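ATP grasp ligase (Microcystis aeruginosa MRC, PDB 5IG9) is an ATP-grasp ligase of microviridin biosynthesis, probably using ATP to activate carboxylates and close bonds between side chains of a precursor peptide. Local coordinates at residues K166-F171 and P203-E208; V119-H124 and M270-L275. One frame throughout, in Å; residues are numbered along the deposited sequence.

Contact 1. Residues K166-F171 and P203-E208; sequences KMLSQF and PMTFQE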
loop_
_atom_site.group_PDB
_atom_site.type_symbol
_atom_site.label_atom_id
_atom_site.label_comp_id
_atom_site.label_asym_id
_atom_site.label_seq_id
_atom_site.Cartn_x
_atom_site.Cartn_y
_atom_site.Cartn_z
ATOM N N LYS A 166 -3.951 -4.655 20.106
ATOM C CA LYS A 166 -2.945 -3.890 19.387
ATOM C C LYS A 166 -3.575 -3.327 18.124
ATOM O O LYS A 166 -4.634 -3.779 17.677
ATOM C CB LYS A 166 -1.718 -4.741 19.053
ATOM C CG LYS A 166 -1.993 -5.899 18.102
ATOM C CD LYS A 166 -0.779 -6.819 18.008
ATOM C CE LYS A 166 -0.979 -7.927 16.983
ATOM N NZ LYS A 166 -0.999 -7.425 15.578
ATOM N N MET A 167 -2.910 -2.325 17.562
ATOM C CA MET A 167 -3.343 -1.686 16.330
ATOM C C MET A 167 -2.544 -2.240 15.159
ATOM O O MET A 167 -1.348 -2.515 15.284
ATOM C CB MET A 167 -3.172 -0.168 16.417
ATOM C CG MET A 167 -3.970 0.485 17.539
ATOM S SD MET A 167 -5.741 0.577 17.204
ATOM C CE MET A 167 -5.797 1.913 16.011
ATOM N N LEU A 168 -3.217 -2.416 14.022
ATOM C CA LEU A 168 -2.531 -2.845 12.811
ATOM C C LEU A 168 -1.715 -1.727 12.175
ATOM O O LEU A 168 -0.827 -2.009 11.363
ATOM C CB LEU A 168 -3.537 -3.384 11.792
ATOM C CG LEU A 168 -4.271 -4.682 12.132
ATOM C CD1 LEU A 168 -5.243 -5.045 11.020
ATOM C CD2 LEU A 168 -3.286 -5.814 12.375
ATOM N N SER A 169 -1.988 -0.477 12.531
ATOM C CA SER A 169 -1.352 0.679 11.921
ATOM C C SER A 169 -0.357 1.314 12.882
ATOM O O SER A 169 -0.423 1.126 14.100
ATOM C CB SER A 169 -2.397 1.718 11.495
ATOM O OG SER A 169 -3.061 2.268 12.623
ATOM N N GLN A 170 0.576 2.070 12.310
ATOM C CA GLN A 170 1.547 2.847 13.067
ATOM C C GLN A 170 1.163 4.317 12.990
ATOM O O GLN A 170 0.914 4.842 11.899
ATOM C CB GLN A 170 2.965 2.642 12.529
ATOM C CG GLN A 170 3.451 1.200 12.563
ATOM C CD GLN A 170 4.957 1.087 12.392
ATOM O OE1 GLN A 170 5.443 0.476 11.439
ATOM N NE2 GLN A 170 5.704 1.672 13.322
ATOM N N PHE A 171 1.118 4.973 14.141
ATOM C CA PHE A 171 0.657 6.354 14.228
ATOM C C PHE A 171 0.986 6.868 15.623
ATOM O O PHE A 171 1.526 6.142 16.463
ATOM C CB PHE A 171 -0.841 6.461 13.933
ATOM C CG PHE A 171 -1.707 5.768 14.947
ATOM C CD1 PHE A 171 -1.858 4.389 14.924
ATOM C CD2 PHE A 171 -2.366 6.490 15.924
ATOM C CE1 PHE A 171 -2.649 3.750 15.860
ATOM C CE2 PHE A 171 -3.159 5.857 16.861
ATOM C CZ PHE A 171 -3.302 4.486 16.828
ATOM N N PRO A 203 -12.015 -0.275 14.787
ATOM C CA PRO A 203 -11.763 -1.636 15.267
ATOM C C PRO A 203 -10.386 -1.743 15.901
ATOM O O PRO A 203 -9.549 -0.843 15.818
ATOM C CB PRO A 203 -11.860 -2.487 13.999
ATOM C CG PRO A 203 -11.483 -1.551 12.908
ATOM C CD PRO A 203 -12.031 -0.206 13.317
ATOM N N MET A 204 -10.164 -2.875 16.559
ATOM C CA MET A 204 -8.853 -3.212 17.089
ATOM C C MET A 204 -8.578 -4.677 16.803
ATOM O O MET A 204 -9.464 -5.430 16.388
ATOM C CB MET A 204 -8.746 -2.924 18.589
ATOM C CG MET A 204 -8.910 -1.464 18.948
ATOM S SD MET A 204 -8.217 -1.057 20.557
ATOM C CE MET A 204 -6.470 -1.257 20.224
ATOM N N THR A 205 -7.332 -5.078 17.023
ATOM C CA THR A 205 -6.903 -6.457 16.841
ATOM C C THR A 205 -6.590 -7.049 18.209
ATOM O O THR A 205 -5.738 -6.525 18.937
ATOM C CB THR A 205 -5.687 -6.543 15.918
ATOM O OG1 THR A 205 -6.035 -6.045 14.619
ATOM C CG2 THR A 205 -5.225 -7.983 15.783
ATOM N N PHE A 206 -7.285 -8.128 18.556
ATOM C CA PHE A 206 -7.114 -8.808 19.829
ATOM C C PHE A 206 -6.455 -10.162 19.609
ATOM O O PHE A 206 -6.695 -10.830 18.598
ATOM C CB PHE A 206 -8.461 -8.986 20.537
ATOM C CG PHE A 206 -9.211 -7.704 20.720
ATOM C CD1 PHE A 206 -10.074 -7.247 19.740
ATOM C CD2 PHE A 206 -9.040 -6.943 21.863
ATOM C CE1 PHE A 206 -10.759 -6.065 19.900
ATOM C CE2 PHE A 206 -9.723 -5.759 22.028
ATOM C CZ PHE A 206 -10.585 -5.319 21.046
ATOM N N GLN A 207 -5.617 -10.561 20.565
ATOM C CA GLN A 207 -4.828 -11.778 20.437
ATOM C C GLN A 207 -4.783 -12.545 21.749
ATOM O O GLN A 207 -4.768 -11.949 22.830
ATOM C CB GLN A 207 -3.394 -11.470 19.989
ATOM C CG GLN A 207 -3.240 -11.305 18.492
ATOM C CD GLN A 207 -1.791 -11.312 18.057
ATOM O OE1 GLN A 207 -0.897 -10.962 18.825
ATOM N NE2 GLN A 207 -1.550 -11.719 16.818
ATOM N N GLU A 208 -4.745 -13.872 21.635
ATOM C CA GLU A 208 -4.519 -14.734 22.788
ATOM C C GLU A 208 -3.175 -14.419 23.432
ATOM O O GLU A 208 -2.135 -14.440 22.770
ATOM C CB GLU A 208 -4.570 -16.198 22.348
ATOM C CG GLU A 208 -4.016 -17.203 23.350
ATOM C CD GLU A 208 -3.986 -18.616 22.787
ATOM O OE1 GLU A 208 -4.121 -18.765 21.553
ATOM O OE2 GLU A 208 -3.836 -19.579 23.574
#
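K166 and T205 face each other as an antiparallel hydrogen-bonded pair: K166 N donates to T205 O at 2.8 Å, and T205 N returns a bond to K166 O at 3.1 Å. The lysine side chain shows how one residue can follow a neighbouring strand beyond its backbone partner. From CB, which has T205 O as its closest neighbour across the pair, the chain leads to CG, 3.9 Å from the same T205 O. CD carries it on toward Q207, and CE settles over the flat face of the side-chain amide, 3.6 Å from Q207 OE1, as close to Q207 CD and slightly farther from Q207 NE2. The amide is tied down by a hydrogen bond from Q207 NE2 to T142 OG1. The last torsion (chi4 69°) turns NZ back to within 4.3 Å of T205 CG2. This pairs the two central strands, 163-166 and 204-208, of a four-stranded antiparallel sheet. Beyond the strand's end L168 lays its branch point, CG, against T205 OG1, while its backbone N hydrogen-bonds to E96 of the second subunit. On the opposite face M167 SD touches M204 CE at 3.6 Å, and aromatic side chains of another protein pack on each.

Contact 2. Residues V119-H124 and M270-L275; sequences VDHANH and MKYFGL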
loop_
_atom_site.group_PDB
_atom_site.type_symbol
_atom_site.label_atom_id
_atom_site.label_comp_id
_atom_site.label_asym_id
_atom_site.label_seq_id
_atom_site.Cartn_x
_atom_site.Cartn_y
_atom_site.Cartn_z
ATOM N N VAL A 119 6.690 -6.250 -0.423
ATOM C CA VAL A 119 6.521 -5.649 0.897
ATOM C C VAL A 119 5.062 -5.287 1.131
ATOM O O VAL A 119 4.517 -5.518 2.218
ATOM C CB VAL A 119 7.445 -4.427 1.050
ATOM C CG1 VAL A 119 7.207 -3.736 2.388
ATOM C CG2 VAL A 119 8.897 -4.846 0.918
ATOM N N ASP A 120 4.399 -4.737 0.110
ATOM C CA ASP A 120 2.987 -4.387 0.237
ATOM C C ASP A 120 2.129 -5.614 0.522
ATOM O O ASP A 120 1.194 -5.555 1.330
ATOM C CB ASP A 120 2.506 -3.684 -1.031
ATOM C CG ASP A 120 2.914 -2.229 -1.073
ATOM O OD1 ASP A 120 3.246 -1.685 -0.001
ATOM O OD2 ASP A 120 2.893 -1.625 -2.167
ATOM N N HIS A 121 2.432 -6.736 -0.132
ATOM C CA HIS A 121 1.647 -7.951 0.047
ATOM C C HIS A 121 1.960 -8.649 1.361
ATOM O O HIS A 121 1.096 -9.339 1.915
ATOM C CB HIS A 121 1.889 -8.910 -1.117
ATOM C CG HIS A 121 0.932 -10.060 -1.152
ATOM N ND1 HIS A 121 1.341 -11.375 -1.110
ATOM C CD2 HIS A 121 -0.420 -10.088 -1.217
ATOM C CE1 HIS A 121 0.281 -12.164 -1.153
ATOM N NE2 HIS A 121 -0.800 -11.407 -1.219
ATOM N N ALA A 122 3.183 -8.503 1.865
ATOM C CA ALA A 122 3.528 -9.079 3.155
ATOM C C ALA A 122 3.100 -8.205 4.325
ATOM O O ALA A 122 3.204 -8.647 5.472
ATOM C CB ALA A 122 5.034 -9.343 3.227
ATOM N N ASN A 123 2.616 -6.986 4.070
ATOM C CA ASN A 123 2.218 -6.088 5.146
ATOM C C ASN A 123 0.842 -6.400 5.717
ATOM O O ASN A 123 0.449 -5.773 6.706
ATOM C CB ASN A 123 2.240 -4.631 4.671
ATOM C CG ASN A 123 3.627 -4.024 4.711
ATOM O OD1 ASN A 123 4.507 -4.506 5.425
ATOM N ND2 ASN A 123 3.831 -2.959 3.943
ATOM N N HIS A 124 0.101 -7.332 5.122
ATOM C CA HIS A 124 -1.201 -7.740 5.645
ATOM C C HIS A 124 -0.963 -8.750 6.758
ATOM O O HIS A 124 -0.671 -9.919 6.501
ATOM C CB HIS A 124 -2.070 -8.322 4.536
ATOM C CG HIS A 124 -2.331 -7.366 3.415
ATOM N ND1 HIS A 124 -1.716 -7.474 2.186
ATOM C CD2 HIS A 124 -3.128 -6.275 3.342
ATOM C CE1 HIS A 124 -2.129 -6.494 1.403
ATOM N NE2 HIS A 124 -2.984 -5.751 2.080
ATOM N N MET A 270 9.170 -16.824 3.825
ATOM C CA MET A 270 9.839 -15.802 3.026
ATOM C C MET A 270 9.615 -16.040 1.537
ATOM O O MET A 270 9.357 -15.100 0.778
ATOM C CB MET A 270 11.335 -15.787 3.343
ATOM C CG MET A 270 11.662 -15.568 4.809
ATOM S SD MET A 270 11.439 -13.867 5.352
ATOM C CE MET A 270 12.740 -13.058 4.427
ATOM N N LYS A 271 9.704 -17.300 1.102
ATOM C CA LYS A 271 9.571 -17.604 -0.319
ATOM C C LYS A 271 8.156 -17.336 -0.820
ATOM O O LYS A 271 7.969 -16.917 -1.968
ATOM C CB LYS A 271 9.968 -19.056 -0.584
ATOM C CG LYS A 271 10.015 -19.414 -2.058
ATOM C CD LYS A 271 10.465 -20.848 -2.288
ATOM C CE LYS A 271 9.427 -21.842 -1.794
ATOM N NZ LYS A 271 9.607 -23.183 -2.420
ATOM N N TYR A 272 7.147 -17.572 0.020
ATOM C CA TYR A 272 5.775 -17.307 -0.398
ATOM C C TYR A 272 5.574 -15.827 -0.698
ATOM O O TYR A 272 5.017 -15.460 -1.739
ATOM C CB TYR A 272 4.787 -17.776 0.672
ATOM C CG TYR A 272 3.366 -17.352 0.378
ATOM C CD1 TYR A 272 2.566 -18.088 -0.485
ATOM C CD2 TYR A 272 2.831 -16.201 0.947
ATOM C CE1 TYR A 272 1.269 -17.696 -0.766
ATOM C CE2 TYR A 272 1.541 -15.802 0.670
ATOM C CZ TYR A 272 0.763 -16.550 -0.185
ATOM O OH TYR A 272 -0.526 -16.147 -0.455
ATOM N N PHE A 273 6.025 -14.959 0.205
ATOM C CA PHE A 273 5.863 -13.524 0.017
ATOM C C PHE A 273 6.898 -12.924 -0.925
ATOM O O PHE A 273 6.747 -11.762 -1.316
ATOM C CB PHE A 273 5.915 -12.805 1.370
ATOM C CG PHE A 273 4.706 -13.047 2.225
ATOM C CD1 PHE A 273 3.474 -12.527 1.862
ATOM C CD2 PHE A 273 4.797 -13.794 3.387
ATOM C CE1 PHE A 273 2.358 -12.748 2.644
ATOM C CE2 PHE A 273 3.683 -14.017 4.173
ATOM C CZ PHE A 273 2.464 -13.494 3.799
ATOM N N GLY A 274 7.927 -13.682 -1.301
ATOM C CA GLY A 274 8.956 -13.184 -2.193
ATOM C C GLY A 274 9.977 -12.276 -1.548
ATOM O O GLY A 274 10.509 -11.381 -2.213
ATOM N N LEU A 275 10.274 -12.478 -0.271
ATOM C CA LEU A 275 11.169 -11.595 0.457
ATOM C C LEU A 275 12.565 -12.192 0.558
ATOM O O LEU A 275 12.736 -13.409 0.671
ATOM C CB LEU A 275 10.630 -11.311 1.860
ATOM C CG LEU A 275 9.297 -10.567 1.938
ATOM C CD1 LEU A 275 8.919 -10.298 3.386
ATOM C CD2 LEU A 275 9.352 -9.272 1.147
#
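F273 meets A122 and H121 together, and these three residues contribute most of the surface buried here. The phenyl ring turns its CG, CD1 and CE1 side to helix 116-122: F273 CD1 lies 3.7 Å from A122 CA and F273 CE1 3.7 Å from H121 O. A122 points its methyl toward the other segment, placing CB 4.2 Å from the centroid of the F273 ring and 29° off the ring normal, an off-centre CH-pi contact. The same CB reaches L275 CD1 at 4.0 Å, so the small alanine is received between a ring and a branched chain. H121, the residue just before A122, approaches the same ring. With CG anti to the backbone N (chi1 -169°), its imidazole is carried to F273, where ND1 comes within 3.8 Å of CD1 and the two planes are inclined by 59°. At the imidazole edge Y272 OH lies near the ring plane. The turn that presents L275 is a Schellman motif closing helix 260-273: G274 takes positive phi, L275 N bonds to M270 O, and a weak bond joins G274 N to K271 O. L127 of helix 125-134 covers both H121 and F273, and P297 covers A122 and L275. With no hydrogen bond or salt bridge between the segments, the two helices are joined by apolar and aromatic packing, so their spacing probably rests on fit of shape more than on directional bonds.

Overall arrangement
Contact 1 is nested along the chain inside the large loop that contact 2 closes: helix 116-122 comes first, then strands 163-166 and 204-208, and last helix 260-273. Their centres stand 20 Å apart and their nearest atoms about 6 Å, without touching. Contact 1 belongs to the four-stranded antiparallel sheet, whereas contact 2 joins the helix following the last strand of the parallel sheet to the helix that precedes strand 277-284 of the five-stranded sheet. Contact 2 thus bridges far-separated parts of the chain by helix packing, and contact 1 joins strands much nearer in sequence by pairing. Both contacts also border the second subunit, placing them close to the dimer interface.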